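Local coordinates for putative uncharacterized protein (Actinomyces odontolyticus, PDB 3UP9) that probably binds L-methionine as the substrate-binding lipoprotein of a bacterial methionine uptake system, at residues Q47-L52 against F61-P66; V40-Y45 against G55-N60; A51-D56 against F75-E80; L68-K73 against S113-Q118. All blocks are in the same frame, centred on the assembly; numbering follows the deposited sequence.

Contact 1: residues Q47-L52 against F61-P66; sequences QPNTAL and FYQTVP. With MSE (selenomethionine), chain B.
On the lobe built around the larger mixed sheet of this periplasmic-binding-protein fold, helix 46-53 packs against strand 59-64 beside the selenomethionine pocket, with Pro-48 and Asn-49 meeting Tyr-62 and Gln-63. The Tyr-62 ring is sandwiched. Pro-48 CG sits over the centre of one face in a CH-pi contact, 3.7 Å from the centroid, and Gln-63 CB covers the opposite face. Tyr-62 CG lies between its backbone N and carbonyl carbon (chi1 84°), which swings the ring toward the proline. Asn-49 and Gln-63 approach from opposite directions and join their amides by two reciprocal bonds, their planes 37° apart. Gln-63 NE2 gives to Asn-49 OD1 at 2.8 Å, in the carbonyl plane and on a lone pair; Asn-49 ND2 returns a straighter bond (160°) to Gln-63 OE1, also 2.8 Å, from a position tilted off that carbonyl plane. Asn-49 OD1 has a second donor in Asn-60 ND2. On the ligand side, Tyr-62 CE2 lies 3.6 Å from the methyl CE, and Thr-64 CG2 3.3 Å from ligand O. With both ends of each amide bonded in a buried setting, neither is likely to flip, and the strand that lines the pocket is tied to the helix behind it.

Contact 2: residues V40-Y45 against G55-N60; sequences VEYTDY and GDLDAN. With MSE (selenomethionine), chain B.
Val-40 and Tyr-42, where strand 35-41 runs out into a loop, both rest on one side chain, Leu-57, ahead of strand 59-64. Along that second segment, Gly-55 ends helix 46-53 in a Schellman motif, its positive phi turning the chain back toward the sheet. Leu-57 follows: its CD1 is 4.0 Å from Tyr-42 CE2, approached obliquely, and its CD2 is 4.4 Å from Val-40 CB. Asp-58 faces elsewhere, with OD2 in a salt bridge to Lys-212. Ala-59 and Asn-60 begin the strand, completing a beta-alpha-beta crossover in which strand 7-13 lies between the two strands joined. At the far end of 40-45, Tyr-45 CG is anti to its carbonyl carbon (chi1 -70°), which brings one ring face under the ligand's methyl, with CD1 3.3 Å from CE. Replacing Tyr-45 by an alanine would probably deprive that methyl of its aromatic floor and open a gap in the pocket wall. Between the segments themselves the contact is dispersive, so it depends on the fit of shapes rather than on any directed bond.

Contact 3: residues A51-D56 against F75-E80; sequences ALNDGD and FGYNFE. With PG4 (tetraethylene glycol), chain D.
Apolar packing comes first: Leu-52 CD2 lies over the centre of the Phe-79 ring, 3.7 Å from the centroid and 10° off the normal, a CH-pi contact. Leu-52 CG stands opposite its backbone N (chi1 -179°), which carries the methyl out to the ring. Tyr-77 CB covers the other face, so the Phe-79 ring is sandwiched between Leu-52 and Tyr-77, and Asn-53 N comes to the ring's edge, 3.9 Å from CZ. The contact joins the C-terminal end of helix 46-53, closed by the Schellman motif at Gly-55, to the connection that leaves helix 65-75 through Gly-76 and enters strand 79-81 of the large sheet. The Asn-53 amide meets the rim of the Tyr-77 ring: ND2 lies at the edge, in the ring plane, with CG 3.5 Å from Tyr-77 CD1 and the amide and ring planes 68° apart. Polar bonds run through a tetraethylene glycol, probably from the crystallisation liquor. Its O1 gives to Asn-53 OD1 at 2.7 Å and accepts from Asn-78 N at 3.0 Å, while Asn-53 ND2 reaches O2 only weakly; Lys-207 NZ also bonds to Asn-53 OD1.

Contact 4: residues L68-K73 against S113-Q118; sequences LENAEK and SDTANQ. With MSE (selenomethionine), chain B.
The flat amide of Asn-70 meets Thr-115 off one side of its plane and beyond its outer end: Thr-115 CB is 4.0 Å from both OD1 and ND2 of Asn-70, and Thr-115 CG2 is 3.7 Å from OD1. This is where the two lobes of a periplasmic-binding-protein fold meet beside the ligand cleft, probably at its rim, helix 65-75 of one lobe facing the start of helix 115-127 of the other. Gln-74 OE1 bonds both Asn-70 ND2 and Thr-115 OG1, and so bridges the two helices. The second flat pair lies within 113-118. Asp-114, the N-cap, receives Asn-117 N on OD1 from above the carboxylate plane, at 2.9 Å. Its OD2 uses the syn lone pair for Asn-117 ND2, which lies 2.9 Å away in a nearly straight bond (167°). With CG beside the backbone N (chi1 -70°), the Asn-117 amide is held between Asp-114 and the ligand, its ND2 3.6 Å from the selenium; Asp-114 thus acts as a second shell, fixing its rotation. Asn-117 OD1 in turn accepts from Asn-174. A leucine in place of Asn-117 would probably leave Asp-114 OD2 and that Asn-174 donor without their amide partner. Elsewhere in the interface, Asn-70 CB and Ala-116 CB meet at 4.3 Å.

Contact 1 is the buried one, contacts 2 and 3 are partly buried, and contact 4 lies at the surface. The first three surround helix 46-53: contact 1 sets it on strand 59-64, contact 2 packs together the chain entering and leaving it, and contact 3 joins its last turn to the approach of strand 79-81. Contacts 1 and 3 share Ala-51 and Leu-52. Contact 4 takes helix 65-75, whose first residues belong to contact 1, across to the other lobe. Chemistry follows place: paired amides in the core, apolar contact alone in contact 2, aromatic packing in contact 3, and, in contact 4, sparse van der Waals touching with the polar ends bridged by Gln-74. Contacts 1, 2 and 4 each hold part of the ligand pocket.

Contact 1: residues Q47-L52 against F61-P66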
loop_
_atom_site.group_PDB
_atom_site.type_symbol
_atom_site.label_atom_id
_atom_site.label_comp_id
_atom_site.label_asym_id
_atom_site.label_seq_id
_atom_site.Cartn_x
_atom_site.Cartn_y
_atom_site.Cartn_z
ATOM N N GLN A 47 -2.611 8.270 9.411
ATOM C CA GLN A 47 -3.618 8.169 10.428
ATOM C C GLN A 47 -3.791 6.818 11.102
ATOM O O GLN A 47 -3.958 6.784 12.297
ATOM C CB GLN A 47 -4.935 8.598 9.781
ATOM C CG GLN A 47 -5.617 9.730 10.441
ATOM C CD GLN A 47 -5.337 11.035 9.808
ATOM O OE1 GLN A 47 -4.490 11.777 10.301
ATOM N NE2 GLN A 47 -6.114 11.389 8.780
ATOM N N PRO A 48 -3.774 5.695 10.362
ATOM C CA PRO A 48 -3.858 4.365 11.033
ATOM C C PRO A 48 -2.715 4.026 12.002
ATOM O O PRO A 48 -2.926 3.355 13.003
ATOM C CB PRO A 48 -3.792 3.363 9.854
ATOM C CG PRO A 48 -4.165 4.142 8.659
ATOM C CD PRO A 48 -3.688 5.544 8.897
ATOM N N ASN A 49 -1.512 4.494 11.699
ATOM C CA ASN A 49 -0.379 4.225 12.562
ATOM C C ASN A 49 -0.494 5.110 13.833
ATOM O O ASN A 49 -0.298 4.603 14.941
ATOM C CB ASN A 49 0.960 4.375 11.821
ATOM C CG ASN A 49 1.469 3.057 11.189
ATOM O OD1 ASN A 49 0.877 1.988 11.386
ATOM N ND2 ASN A 49 2.583 3.144 10.401
ATOM N N THR A 50 -0.922 6.376 13.678
ATOM C CA THR A 50 -1.195 7.249 14.811
ATOM C C THR A 50 -2.299 6.638 15.715
ATOM O O THR A 50 -2.170 6.555 16.920
ATOM C CB THR A 50 -1.577 8.684 14.300
ATOM O OG1 THR A 50 -0.437 9.277 13.683
ATOM C CG2 THR A 50 -2.055 9.593 15.425
ATOM N N ALA A 51 -3.390 6.199 15.116
ATOM C CA ALA A 51 -4.474 5.563 15.891
ATOM C C ALA A 51 -3.979 4.301 16.594
ATOM O O ALA A 51 -4.349 4.111 17.732
ATOM C CB ALA A 51 -5.697 5.231 15.002
ATOM N N LEU A 52 -3.195 3.439 15.917
ATOM C CA LEU A 52 -2.556 2.261 16.603
ATOM C C LEU A 52 -1.669 2.728 17.741
ATOM O O LEU A 52 -1.766 2.226 18.840
ATOM C CB LEU A 52 -1.741 1.373 15.650
ATOM C CG LEU A 52 -1.083 0.149 16.248
ATOM C CD1 LEU A 52 -2.175 -0.667 16.946
ATOM C CD2 LEU A 52 -0.307 -0.647 15.180
ATOM N N PHE A 61 -4.193 -2.877 9.157
ATOM C CA PHE A 61 -3.855 -3.701 8.011
ATOM C C PHE A 61 -3.959 -2.812 6.771
ATOM O O PHE A 61 -5.034 -2.652 6.203
ATOM C CB PHE A 61 -4.758 -4.952 7.915
ATOM C CG PHE A 61 -4.525 -5.763 6.683
ATOM C CD1 PHE A 61 -3.227 -6.079 6.267
ATOM C CD2 PHE A 61 -5.605 -6.189 5.907
ATOM C CE1 PHE A 61 -3.020 -6.825 5.107
ATOM C CE2 PHE A 61 -5.408 -6.951 4.750
ATOM C CZ PHE A 61 -4.112 -7.256 4.336
ATOM N N TYR A 62 -2.835 -2.169 6.427
ATOM C CA TYR A 62 -2.796 -1.216 5.315
ATOM C C TYR A 62 -1.399 -0.953 4.772
ATOM O O TYR A 62 -1.291 -0.363 3.738
ATOM C CB TYR A 62 -3.407 0.134 5.729
ATOM C CG TYR A 62 -2.461 1.072 6.446
ATOM C CD1 TYR A 62 -2.144 0.887 7.783
ATOM C CD2 TYR A 62 -1.888 2.139 5.793
ATOM C CE1 TYR A 62 -1.270 1.736 8.454
ATOM C CE2 TYR A 62 -1.019 2.968 6.450
ATOM C CZ TYR A 62 -0.691 2.758 7.780
ATOM O OH TYR A 62 0.167 3.622 8.425
ATOM N N GLN A 63 -0.343 -1.363 5.488
ATOM C CA GLN A 63 0.988 -0.904 5.185
ATOM C C GLN A 63 1.964 -2.034 4.795
ATOM O O GLN A 63 1.733 -3.208 5.080
ATOM C CB GLN A 63 1.520 -0.048 6.329
ATOM C CG GLN A 63 2.131 -0.792 7.475
ATOM C CD GLN A 63 2.282 0.082 8.685
ATOM O OE1 GLN A 63 3.153 0.936 8.712
ATOM N NE2 GLN A 63 1.439 -0.128 9.692
ATOM N N THR A 64 3.017 -1.638 4.099
ATOM C CA THR A 64 4.010 -2.508 3.546
ATOM C C THR A 64 5.125 -2.543 4.566
ATOM O O THR A 64 5.254 -1.663 5.398
ATOM C CB THR A 64 4.543 -2.006 2.155
ATOM O OG1 THR A 64 5.207 -0.709 2.306
ATOM C CG2 THR A 64 3.402 -1.888 1.099
ATOM N N VAL A 65 5.944 -3.583 4.467
ATOM C CA VAL A 65 7.058 -3.815 5.367
ATOM C C VAL A 65 8.061 -2.678 5.310
ATOM O O VAL A 65 8.485 -2.217 6.352
ATOM C CB VAL A 65 7.659 -5.250 5.197
ATOM C CG1 VAL A 65 9.134 -5.331 5.680
ATOM C CG2 VAL A 65 6.785 -6.269 5.925
ATOM N N PRO A 66 8.445 -2.204 4.115
ATOM C CA PRO A 66 9.331 -1.051 4.064
ATOM C C PRO A 66 8.782 0.276 4.643
ATOM O O PRO A 66 9.524 1.031 5.283
ATOM C CB PRO A 66 9.639 -0.912 2.571
ATOM C CG PRO A 66 9.389 -2.268 1.972
ATOM C CD PRO A 66 8.213 -2.767 2.765
HETATM N N MSE B 300 -1.420 -0.626 0.108
HETATM C CA MSE B 300 -0.154 0.076 -0.196
HETATM C C MSE B 300 0.797 -0.741 -1.037
HETATM O O MSE B 300 0.837 -1.993 -0.897
HETATM O OXT MSE B 300 1.511 -0.115 -1.835
HETATM C CB MSE B 300 0.548 0.451 1.084
HETATM C CG MSE B 300 1.828 1.321 0.882
HETATM SE SE MSE B 300 2.640 1.712 2.574
HETATM C CE MSE B 300 1.162 2.582 3.605
#

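Contact 2: residues V40-Y45 against G55-N60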
loop_
_atom_site.group_PDB
_atom_site.type_symbol
_atom_site.label_atom_id
_atom_site.label_comp_id
_atom_site.label_asym_id
_atom_site.label_seq_id
_atom_site.Cartn_x
_atom_site.Cartn_y
_atom_site.Cartn_z
ATOM N N VAL A 40 -12.457 -0.382 10.784
ATOM C CA VAL A 40 -12.465 1.077 10.619
ATOM C C VAL A 40 -11.658 1.411 9.372
ATOM O O VAL A 40 -10.481 1.007 9.220
ATOM C CB VAL A 40 -11.937 1.811 11.866
ATOM C CG1 VAL A 40 -12.003 3.320 11.624
ATOM C CG2 VAL A 40 -12.764 1.374 13.079
ATOM N N GLU A 41 -12.301 2.101 8.425
ATOM C CA GLU A 41 -11.683 2.396 7.136
ATOM C C GLU A 41 -10.930 3.729 7.219
ATOM O O GLU A 41 -11.341 4.651 7.952
ATOM C CB GLU A 41 -12.752 2.379 6.040
ATOM C CG GLU A 41 -13.234 0.968 5.803
ATOM C CD GLU A 41 -14.154 0.811 4.621
ATOM O OE1 GLU A 41 -14.311 1.737 3.780
ATOM O OE2 GLU A 41 -14.727 -0.298 4.563
ATOM N N TYR A 42 -9.753 3.778 6.601
ATOM C CA TYR A 42 -8.895 4.978 6.661
ATOM C C TYR A 42 -8.538 5.214 5.211
ATOM O O TYR A 42 -8.417 4.233 4.446
ATOM C CB TYR A 42 -7.652 4.718 7.502
ATOM C CG TYR A 42 -7.803 4.894 8.988
ATOM C CD1 TYR A 42 -7.573 6.128 9.586
ATOM C CD2 TYR A 42 -8.191 3.818 9.824
ATOM C CE1 TYR A 42 -7.737 6.297 10.962
ATOM C CE2 TYR A 42 -8.347 3.986 11.196
ATOM C CZ TYR A 42 -8.126 5.224 11.757
ATOM O OH TYR A 42 -8.308 5.397 13.099
ATOM N N THR A 43 -8.365 6.475 4.802
ATOM C CA THR A 43 -8.040 6.762 3.382
ATOM C C THR A 43 -6.611 7.328 3.154
ATOM O O THR A 43 -6.215 7.509 2.007
ATOM C CB THR A 43 -9.110 7.594 2.658
ATOM O OG1 THR A 43 -9.459 8.657 3.459
ATOM C CG2 THR A 43 -10.453 6.796 2.353
ATOM N N ASP A 44 -5.862 7.585 4.222
ATOM C CA ASP A 44 -4.468 8.011 4.121
ATOM C C ASP A 44 -3.556 7.125 5.021
ATOM O O ASP A 44 -4.043 6.275 5.759
ATOM C CB ASP A 44 -4.284 9.512 4.438
ATOM C CG ASP A 44 -3.922 9.762 5.877
ATOM O OD1 ASP A 44 -4.259 8.885 6.676
ATOM O OD2 ASP A 44 -3.276 10.799 6.225
ATOM N N TYR A 45 -2.243 7.350 4.938
ATOM C CA TYR A 45 -1.261 6.441 5.496
ATOM C C TYR A 45 -0.815 6.817 6.900
ATOM O O TYR A 45 -0.444 5.931 7.654
ATOM C CB TYR A 45 -0.064 6.331 4.550
ATOM C CG TYR A 45 -0.298 5.598 3.208
ATOM C CD1 TYR A 45 -1.334 4.694 3.054
ATOM C CD2 TYR A 45 0.593 5.771 2.132
ATOM C CE1 TYR A 45 -1.521 4.021 1.875
ATOM C CE2 TYR A 45 0.434 5.069 0.942
ATOM C CZ TYR A 45 -0.629 4.200 0.823
ATOM O OH TYR A 45 -0.820 3.464 -0.325
ATOM N N GLY A 55 -3.652 4.262 20.947
ATOM C CA GLY A 55 -4.631 3.440 21.645
ATOM C C GLY A 55 -6.045 3.369 21.056
ATOM O O GLY A 55 -6.930 2.970 21.734
ATOM N N ASP A 56 -6.261 3.697 19.794
ATOM C CA ASP A 56 -7.613 3.716 19.237
ATOM C C ASP A 56 -7.980 2.413 18.475
ATOM O O ASP A 56 -9.157 2.126 18.283
ATOM C CB ASP A 56 -7.776 4.938 18.334
ATOM C CG ASP A 56 -7.762 6.244 19.097
ATOM O OD1 ASP A 56 -8.703 6.479 19.884
ATOM O OD2 ASP A 56 -6.818 7.059 18.873
ATOM N N LEU A 57 -6.946 1.681 18.046
ATOM C CA LEU A 57 -7.006 0.492 17.251
ATOM C C LEU A 57 -6.210 -0.563 17.966
ATOM O O LEU A 57 -5.231 -0.297 18.645
ATOM C CB LEU A 57 -6.377 0.714 15.857
ATOM C CG LEU A 57 -6.965 1.673 14.859
ATOM C CD1 LEU A 57 -5.982 1.907 13.699
ATOM C CD2 LEU A 57 -8.364 1.214 14.435
ATOM N N ASP A 58 -6.637 -1.789 17.792
ATOM C CA ASP A 58 -5.896 -2.960 18.259
ATOM C C ASP A 58 -4.839 -3.369 17.231
ATOM O O ASP A 58 -3.785 -3.868 17.606
ATOM C CB ASP A 58 -6.852 -4.120 18.536
ATOM C CG ASP A 58 -7.775 -3.873 19.742
ATOM O OD1 ASP A 58 -7.266 -3.462 20.821
ATOM O OD2 ASP A 58 -9.007 -4.142 19.631
ATOM N N ALA A 59 -5.120 -3.165 15.951
ATOM C CA ALA A 59 -4.233 -3.588 14.862
ATOM C C ALA A 59 -4.566 -2.695 13.686
ATOM O O ALA A 59 -5.604 -2.076 13.682
ATOM C CB ALA A 59 -4.412 -5.071 14.504
ATOM N N ASN A 60 -3.686 -2.585 12.709
ATOM C CA ASN A 60 -4.069 -2.031 11.405
ATOM C C ASN A 60 -3.560 -2.967 10.309
ATOM O O ASN A 60 -2.657 -3.766 10.516
ATOM C CB ASN A 60 -3.678 -0.537 11.185
ATOM C CG ASN A 60 -2.174 -0.279 11.200
ATOM O OD1 ASN A 60 -1.400 -1.058 10.641
ATOM N ND2 ASN A 60 -1.759 0.850 11.822
HETATM N N MSE B 300 -1.420 -0.626 0.108
HETATM C CA MSE B 300 -0.154 0.076 -0.196
HETATM C C MSE B 300 0.797 -0.741 -1.037
HETATM O O MSE B 300 0.837 -1.993 -0.897
HETATM O OXT MSE B 300 1.511 -0.115 -1.835
HETATM C CB MSE B 300 0.548 0.451 1.084
HETATM C CG MSE B 300 1.828 1.321 0.882
HETATM SE SE MSE B 300 2.640 1.712 2.574
HETATM C CE MSE B 300 1.162 2.582 3.605
#

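Contact 3: residues A51-D56 against F75-E80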
loop_
_atom_site.group_PDB
_atom_site.type_symbol
_atom_site.label_atom_id
_atom_site.label_comp_id
_atom_site.label_asym_id
_atom_site.label_seq_id
_atom_site.Cartn_x
_atom_site.Cartn_y
_atom_site.Cartn_z
ATOM N N ALA A 51 -3.390 6.199 15.116
ATOM C CA ALA A 51 -4.474 5.563 15.891
ATOM C C ALA A 51 -3.979 4.301 16.594
ATOM O O ALA A 51 -4.349 4.111 17.732
ATOM C CB ALA A 51 -5.697 5.231 15.002
ATOM N N LEU A 52 -3.195 3.439 15.917
ATOM C CA LEU A 52 -2.556 2.261 16.603
ATOM C C LEU A 52 -1.669 2.728 17.741
ATOM O O LEU A 52 -1.766 2.226 18.840
ATOM C CB LEU A 52 -1.741 1.373 15.650
ATOM C CG LEU A 52 -1.083 0.149 16.248
ATOM C CD1 LEU A 52 -2.175 -0.667 16.946
ATOM C CD2 LEU A 52 -0.307 -0.647 15.180
ATOM N N ASN A 53 -0.846 3.747 17.502
ATOM C CA ASN A 53 0.026 4.254 18.553
ATOM C C ASN A 53 -0.700 4.804 19.771
ATOM O O ASN A 53 -0.261 4.558 20.898
ATOM C CB ASN A 53 1.037 5.315 18.084
ATOM C CG ASN A 53 2.274 5.346 18.987
ATOM O OD1 ASN A 53 2.650 4.291 19.492
ATOM N ND2 ASN A 53 2.918 6.516 19.165
ATOM N N ASP A 54 -1.773 5.565 19.536
ATOM C CA ASP A 54 -2.425 6.347 20.582
ATOM C C ASP A 54 -3.437 5.505 21.341
ATOM O O ASP A 54 -4.117 6.003 22.216
ATOM C CB ASP A 54 -3.199 7.535 19.961
ATOM C CG ASP A 54 -2.300 8.560 19.274
ATOM O OD1 ASP A 54 -1.036 8.504 19.417
ATOM O OD2 ASP A 54 -2.890 9.410 18.537
ATOM N N GLY A 55 -3.652 4.262 20.947
ATOM C CA GLY A 55 -4.631 3.440 21.645
ATOM C C GLY A 55 -6.045 3.369 21.056
ATOM O O GLY A 55 -6.930 2.970 21.734
ATOM N N ASP A 56 -6.261 3.697 19.794
ATOM C CA ASP A 56 -7.613 3.716 19.237
ATOM C C ASP A 56 -7.980 2.413 18.475
ATOM O O ASP A 56 -9.157 2.126 18.283
ATOM C CB ASP A 56 -7.776 4.938 18.334
ATOM C CG ASP A 56 -7.762 6.244 19.097
ATOM O OD1 ASP A 56 -8.703 6.479 19.884
ATOM O OD2 ASP A 56 -6.818 7.059 18.873
ATOM N N PHE A 75 9.657 7.713 13.481
ATOM C CA PHE A 75 8.807 8.093 14.628
ATOM C C PHE A 75 8.977 7.364 15.918
ATOM O O PHE A 75 8.405 7.813 16.891
ATOM C CB PHE A 75 7.317 8.044 14.238
ATOM C CG PHE A 75 6.964 8.967 13.110
ATOM C CD1 PHE A 75 7.314 10.321 13.166
ATOM C CD2 PHE A 75 6.288 8.501 12.006
ATOM C CE1 PHE A 75 7.006 11.181 12.135
ATOM C CE2 PHE A 75 5.962 9.359 10.965
ATOM C CZ PHE A 75 6.322 10.699 11.028
ATOM N N GLY A 76 9.695 6.229 15.952
ATOM C CA GLY A 76 9.966 5.481 17.212
ATOM C C GLY A 76 8.808 4.561 17.601
ATOM O O GLY A 76 8.708 4.060 18.737
ATOM N N TYR A 77 7.896 4.336 16.671
ATOM C CA TYR A 77 6.764 3.474 16.982
ATOM C C TYR A 77 7.240 2.108 17.488
ATOM O O TYR A 77 8.190 1.528 16.960
ATOM C CB TYR A 77 5.809 3.264 15.805
ATOM C CG TYR A 77 5.032 4.484 15.298
ATOM C CD1 TYR A 77 4.392 5.375 16.156
ATOM C CD2 TYR A 77 4.859 4.677 13.958
ATOM C CE1 TYR A 77 3.680 6.456 15.662
ATOM C CE2 TYR A 77 4.140 5.741 13.462
ATOM C CZ TYR A 77 3.567 6.629 14.307
ATOM O OH TYR A 77 2.864 7.673 13.736
ATOM N N ASN A 78 6.586 1.613 18.542
ATOM C CA ASN A 78 6.852 0.258 19.025
ATOM C C ASN A 78 5.806 -0.737 18.472
ATOM O O ASN A 78 4.947 -1.219 19.213
ATOM C CB ASN A 78 6.944 0.193 20.572
ATOM C CG ASN A 78 7.256 -1.213 21.069
ATOM O OD1 ASN A 78 7.943 -1.953 20.394
ATOM N ND2 ASN A 78 6.792 -1.562 22.227
ATOM N N PHE A 79 5.926 -1.079 17.188
ATOM C CA PHE A 79 5.019 -2.011 16.544
ATOM C C PHE A 79 5.632 -3.397 16.225
ATOM O O PHE A 79 6.840 -3.597 16.153
ATOM C CB PHE A 79 4.483 -1.404 15.248
ATOM C CG PHE A 79 3.683 -0.134 15.419
ATOM C CD1 PHE A 79 3.084 0.215 16.624
ATOM C CD2 PHE A 79 3.531 0.693 14.368
ATOM C CE1 PHE A 79 2.356 1.384 16.742
ATOM C CE2 PHE A 79 2.781 1.858 14.467
ATOM C CZ PHE A 79 2.196 2.206 15.659
ATOM N N GLU A 80 4.733 -4.353 16.035
ATOM C CA GLU A 80 5.057 -5.710 15.681
ATOM C C GLU A 80 4.235 -6.043 14.434
ATOM O O GLU A 80 3.090 -5.624 14.321
ATOM C CB GLU A 80 4.677 -6.661 16.808
ATOM C CG GLU A 80 5.094 -6.276 18.196
ATOM C CD GLU A 80 6.575 -6.000 18.389
ATOM O OE1 GLU A 80 7.428 -6.688 17.793
ATOM O OE2 GLU A 80 6.872 -5.060 19.172
HETATM O O1 PG4 D . 4.999 3.347 20.411
HETATM C C1 PG4 D . 5.747 4.049 21.437
HETATM C C2 PG4 D . 5.839 5.567 21.266
HETATM O O2 PG4 D . 6.279 6.060 19.981
HETATM C C3 PG4 D . 6.504 7.470 19.915
HETATM C C4 PG4 D . 5.707 8.127 18.782
HETATM O O3 PG4 D . 4.874 9.216 19.240
#

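Contact 4: residues L68-K73 against S113-Q118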
loop_
_atom_site.group_PDB
_atom_site.type_symbol
_atom_site.label_atom_id
_atom_site.label_comp_id
_atom_site.label_asym_id
_atom_site.label_seq_id
_atom_site.Cartn_x
_atom_site.Cartn_y
_atom_site.Cartn_z
ATOM N N LEU A 68 6.543 0.435 7.055
ATOM C CA LEU A 68 6.561 0.184 8.508
ATOM C C LEU A 68 7.950 0.419 9.098
ATOM O O LEU A 68 8.079 1.081 10.113
ATOM C CB LEU A 68 6.037 -1.228 8.850
ATOM C CG LEU A 68 6.152 -1.705 10.327
ATOM C CD1 LEU A 68 5.301 -0.826 11.245
ATOM C CD2 LEU A 68 5.723 -3.179 10.425
ATOM N N GLU A 69 8.985 -0.097 8.434
ATOM C CA GLU A 69 10.357 0.044 8.906
ATOM C C GLU A 69 10.759 1.516 8.940
ATOM O O GLU A 69 11.362 1.956 9.881
ATOM C CB GLU A 69 11.325 -0.782 8.041
ATOM C CG GLU A 69 11.159 -2.263 8.301
ATOM C CD GLU A 69 11.773 -3.186 7.287
ATOM O OE1 GLU A 69 12.077 -2.787 6.163
ATOM O OE2 GLU A 69 11.954 -4.352 7.641
ATOM N N ASN A 70 10.420 2.265 7.915
ATOM C CA ASN A 70 10.627 3.710 7.915
ATOM C C ASN A 70 9.859 4.464 9.040
ATOM O O ASN A 70 10.452 5.386 9.649
ATOM C CB ASN A 70 10.300 4.323 6.559
ATOM C CG ASN A 70 10.510 5.816 6.555
ATOM O OD1 ASN A 70 11.624 6.279 6.385
ATOM N ND2 ASN A 70 9.426 6.587 6.752
ATOM N N ALA A 71 8.602 4.064 9.310
ATOM C CA ALA A 71 7.758 4.716 10.332
ATOM C C ALA A 71 8.342 4.477 11.722
ATOM O O ALA A 71 8.350 5.377 12.558
ATOM C CB ALA A 71 6.319 4.219 10.281
ATOM N N GLU A 72 8.853 3.269 11.951
ATOM C CA GLU A 72 9.549 2.956 13.204
ATOM C C GLU A 72 10.853 3.758 13.388
ATOM O O GLU A 72 11.199 4.189 14.470
ATOM C CB GLU A 72 9.799 1.467 13.256
ATOM C CG GLU A 72 8.482 0.704 13.312
ATOM C CD GLU A 72 8.602 -0.811 13.171
ATOM O OE1 GLU A 72 9.628 -1.258 12.658
ATOM O OE2 GLU A 72 7.632 -1.538 13.555
ATOM N N LYS A 73 11.572 3.960 12.293
ATOM C CA LYS A 73 12.841 4.668 12.278
ATOM C C LYS A 73 12.605 6.183 12.475
ATOM O O LYS A 73 13.263 6.755 13.293
ATOM C CB LYS A 73 13.583 4.393 10.960
ATOM C CG LYS A 73 15.076 4.696 10.969
ATOM C CD LYS A 73 15.698 4.305 9.629
ATOM C CE LYS A 73 17.093 4.872 9.505
ATOM N NZ LYS A 73 17.725 4.568 8.190
ATOM N N SER A 113 4.213 11.883 -1.311
ATOM C CA SER A 113 5.092 12.730 -0.489
ATOM C C SER A 113 5.744 12.032 0.698
ATOM O O SER A 113 6.687 12.545 1.225
ATOM C CB SER A 113 4.345 14.005 -0.025
ATOM O OG SER A 113 3.210 13.612 0.700
ATOM N N ASP A 114 5.287 10.845 1.082
ATOM C CA ASP A 114 5.940 10.096 2.180
ATOM C C ASP A 114 7.252 9.435 1.691
ATOM O O ASP A 114 7.329 9.014 0.528
ATOM C CB ASP A 114 4.952 9.115 2.823
ATOM C CG ASP A 114 4.779 7.797 2.047
ATOM O OD1 ASP A 114 5.651 6.868 2.161
ATOM O OD2 ASP A 114 3.723 7.652 1.383
ATOM N N THR A 115 8.262 9.374 2.570
ATOM C CA THR A 115 9.589 8.843 2.258
ATOM C C THR A 115 9.603 7.459 1.582
ATOM O O THR A 115 10.112 7.331 0.478
ATOM C CB THR A 115 10.438 8.785 3.539
ATOM O OG1 THR A 115 10.429 10.096 4.143
ATOM C CG2 THR A 115 11.858 8.273 3.284
ATOM N N ALA A 116 9.035 6.448 2.247
ATOM C CA ALA A 116 9.074 5.057 1.783
ATOM C C ALA A 116 8.466 4.845 0.397
ATOM O O ALA A 116 9.024 4.083 -0.429
ATOM C CB ALA A 116 8.366 4.178 2.772
ATOM N N ASN A 117 7.303 5.465 0.163
ATOM C CA ASN A 117 6.557 5.316 -1.089
ATOM C C ASN A 117 7.076 6.185 -2.241
ATOM O O ASN A 117 7.018 5.749 -3.405
ATOM C CB ASN A 117 5.038 5.522 -0.879
ATOM C CG ASN A 117 4.417 4.399 -0.091
ATOM O OD1 ASN A 117 4.509 3.220 -0.466
ATOM N ND2 ASN A 117 3.844 4.743 1.036
ATOM N N GLN A 118 7.599 7.380 -1.926
ATOM C CA GLN A 118 8.298 8.202 -2.912
ATOM C C GLN A 118 9.567 7.478 -3.364
ATOM O O GLN A 118 9.906 7.385 -4.566
ATOM C CB GLN A 118 8.648 9.588 -2.341
ATOM C CG GLN A 118 9.319 10.457 -3.363
ATOM C CD GLN A 118 9.487 11.881 -2.958
ATOM O OE1 GLN A 118 10.619 12.417 -2.999
ATOM N NE2 GLN A 118 8.357 12.548 -2.619
HETATM N N MSE B 300 -1.420 -0.626 0.108
HETATM C CA MSE B 300 -0.154 0.076 -0.196
HETATM C C MSE B 300 0.797 -0.741 -1.037
HETATM O O MSE B 300 0.837 -1.993 -0.897
HETATM O OXT MSE B 300 1.511 -0.115 -1.835
HETATM C CB MSE B 300 0.548 0.451 1.084
HETATM C CG MSE B 300 1.828 1.321 0.882
HETATM SE SE MSE B 300 2.640 1.712 2.574
HETATM C CE MSE B 300 1.162 2.582 3.605
#